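Local atomic coordinates of ATP phosphoribosyltransferase (Thermotoga maritima, PDB entry 1O63), a protein that probably catalyses the first step of histidine biosynthesis, the condensation of ATP with 5-phosphoribose 1-diphosphate to give phosphoribosyl-ATP and diphosphate. Residues 44-47 against 48-51. Sequence-based numbering, arbitrary orientation.
Sequences MVRP and FDVP
Two backbone hydrogen bonds, Asp49 to Arg46 and Val50 to Pro47, fold the chain over as it leaves strand 40-45, a compact example of how a strand is turned into a helix. The first runs from Asp49 N to Arg46 O at 2.7 Å and the next from Val50 N to Pro47 O at 3.1 Å. Each joins residues three apart, so the two bonds close successive overlapping turns. Pro47 suits the bend: its ring restricts phi, here -47°, to the range the turn needs, and its nitrogen has no hydrogen to offer.

Apolar contact closes the inner side of the turn. CG2 of Val45 meets CG2 of Val50 at 3.6 Å, the two short side chains crossing at about a right angle. In Val50 this methyl lies anti to the carbonyl carbon, a rotation that directs it back to the end of the strand. Leu136 of the second subunit packs on Val45 as well.

A water lies between Arg46 N and Asp49 OD1. It accepts from Arg46 N at 3.2 Å, but its approach to Asp49 OD1, 2.4 Å, is doubtfully short. The firm hydrogen bond to this oxygen comes from Lys131 N of the second subunit. Asp49 OD1 also lies 3.7 Å from Arg46 CB, beside the root of the arginine chain. Bends at chi2 and chi3 carry the guanidinium elsewhere: Arg46 NE stays 6.4 Å from Asp49 OD1, and at that range any attraction is probably weak. The two planar groups stand nearly perpendicular.

Phe48 and Pro47 both pack on Val68 of helix 66-71. The whole forms two overlapping type I-like beta turns, centred on Pro47-Phe48 and Phe48-Asp49, that lead from strand 40-45 of the mixed sheet into helix 50-55 at the subunit interface of this short-form HisG.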
HETATM    1  N   MSE A  44      -2.741  -1.946 -16.271  1.00 20.59           N
HETATM    2  CA  MSE A  44      -3.640  -1.798 -15.104  1.00 23.05           C
HETATM    3  C   MSE A  44      -2.809  -1.841 -13.837  1.00 23.92           C
HETATM    4  O   MSE A  44      -2.164  -2.858 -13.570  1.00 24.85           O
HETATM    5  CB  MSE A  44      -4.666  -2.926 -15.115  1.00 25.81           C
HETATM    6  CG  MSE A  44      -5.340  -3.143 -16.466  1.00 23.97           C
HETATM    7 SE   MSE A  44      -6.419  -1.628 -16.984  1.00 33.17          SE
HETATM    8  CE  MSE A  44      -7.452  -1.385 -15.393  1.00 23.81           C
ATOM      9  N   VAL A  45      -2.622  -0.698 -13.180  1.00 23.37           N
ATOM     10  CA  VAL A  45      -1.640  -0.595 -12.104  1.00 21.13           C
ATOM     11  C   VAL A  45      -2.221   0.067 -10.866  1.00 23.38           C
ATOM     12  O   VAL A  45      -3.309   0.648 -10.948  1.00 23.55           O
ATOM     13  CB  VAL A  45      -0.405   0.217 -12.560  1.00 22.76           C
ATOM     14  CG1 VAL A  45       0.223  -0.420 -13.817  1.00 22.28           C
ATOM     15  CG2 VAL A  45      -0.768   1.672 -12.869  1.00 18.66           C
ATOM     16  N   ARG A  46      -1.528  -0.059  -9.741  1.00 22.68           N
ATOM     17  CA  ARG A  46      -1.990   0.600  -8.507  1.00 23.07           C
ATOM     18  C   ARG A  46      -1.889   2.111  -8.733  1.00 23.83           C
ATOM     19  O   ARG A  46      -0.959   2.591  -9.395  1.00 22.74           O
ATOM     20  CB  ARG A  46      -1.188   0.187  -7.314  1.00 25.05           C
ATOM     21  CG  ARG A  46      -1.087  -1.265  -6.944  1.00 30.22           C
ATOM     22  CD  ARG A  46      -2.412  -1.955  -6.773  1.00 38.58           C
ATOM     23  NE  ARG A  46      -3.420  -1.176  -6.069  1.00 43.55           N
ATOM     24  CZ  ARG A  46      -4.705  -1.544  -6.022  1.00 47.89           C
ATOM     25  NH1 ARG A  46      -5.593  -0.810  -5.368  1.00 49.89           N
ATOM     26  NH2 ARG A  46      -5.085  -2.667  -6.627  1.00 49.43           N
ATOM     27  N   PRO A  47      -2.859   2.854  -8.215  1.00 24.48           N
ATOM     28  CA  PRO A  47      -2.946   4.290  -8.401  1.00 23.44           C
ATOM     29  C   PRO A  47      -1.680   5.047  -8.177  1.00 23.84           C
ATOM     30  O   PRO A  47      -1.275   5.906  -9.013  1.00 22.97           O
ATOM     31  CB  PRO A  47      -4.016   4.701  -7.352  1.00 25.82           C
ATOM     32  CG  PRO A  47      -4.922   3.503  -7.307  1.00 23.62           C
ATOM     33  CD  PRO A  47      -3.990   2.320  -7.420  1.00 23.94           C
ATOM     34  N   PHE A  48      -0.933   4.745  -7.109  1.00 22.50           N
ATOM     35  CA  PHE A  48       0.322   5.436  -6.841  1.00 22.73           C
ATOM     36  C   PHE A  48       1.411   5.079  -7.830  1.00 21.94           C
ATOM     37  O   PHE A  48       2.373   5.851  -7.987  1.00 23.82           O
ATOM     38  CB  PHE A  48       0.812   5.157  -5.398  1.00 25.97           C
ATOM     39  CG  PHE A  48       0.371   6.283  -4.481  1.00 32.33           C
ATOM     40  CD1 PHE A  48      -0.879   6.247  -3.885  1.00 34.20           C
ATOM     41  CD2 PHE A  48       1.177   7.381  -4.265  1.00 32.89           C
ATOM     42  CE1 PHE A  48      -1.305   7.274  -3.062  1.00 34.85           C
ATOM     43  CE2 PHE A  48       0.755   8.407  -3.449  1.00 38.12           C
ATOM     44  CZ  PHE A  48      -0.494   8.359  -2.833  1.00 34.78           C
ATOM     45  N   ASP A  49       1.243   4.022  -8.602  1.00 20.17           N
ATOM     46  CA  ASP A  49       2.247   3.643  -9.600  1.00 20.66           C
ATOM     47  C   ASP A  49       1.995   4.293 -10.949  1.00 20.48           C
ATOM     48  O   ASP A  49       2.824   4.160 -11.840  1.00 19.99           O
ATOM     49  CB  ASP A  49       2.263   2.117  -9.764  1.00 19.32           C
ATOM     50  CG  ASP A  49       2.752   1.411  -8.507  1.00 20.82           C
ATOM     51  OD1 ASP A  49       2.386   0.246  -8.293  1.00 22.89           O
ATOM     52  OD2 ASP A  49       3.487   2.021  -7.715  1.00 21.16           O
ATOM     53  N   VAL A  50       0.854   4.979 -11.128  1.00 20.30           N
ATOM     54  CA  VAL A  50       0.607   5.596 -12.456  1.00 20.01           C
ATOM     55  C   VAL A  50       1.701   6.552 -12.830  1.00 21.86           C
ATOM     56  O   VAL A  50       2.305   6.452 -13.930  1.00 22.99           O
ATOM     57  CB  VAL A  50      -0.783   6.223 -12.518  1.00 20.35           C
ATOM     58  CG1 VAL A  50      -0.930   7.248 -13.643  1.00 16.54           C
ATOM     59  CG2 VAL A  50      -1.850   5.127 -12.628  1.00 17.55           C
ATOM     60  N   PRO A  51       2.103   7.478 -11.948  1.00 21.49           N
ATOM     61  CA  PRO A  51       3.107   8.456 -12.295  1.00 22.50           C
ATOM     62  C   PRO A  51       4.468   7.805 -12.507  1.00 23.15           C
ATOM     63  O   PRO A  51       5.238   8.276 -13.359  1.00 21.28           O
ATOM     64  CB  PRO A  51       3.120   9.458 -11.155  1.00 24.62           C
ATOM     65  CG  PRO A  51       2.235   8.921 -10.100  1.00 24.85           C
ATOM     66  CD  PRO A  51       1.395   7.830 -10.699  1.00 23.24           C
TER
HETATM   67  O   HOH W   1       1.385  -1.309  -9.869  1.00 20.57           O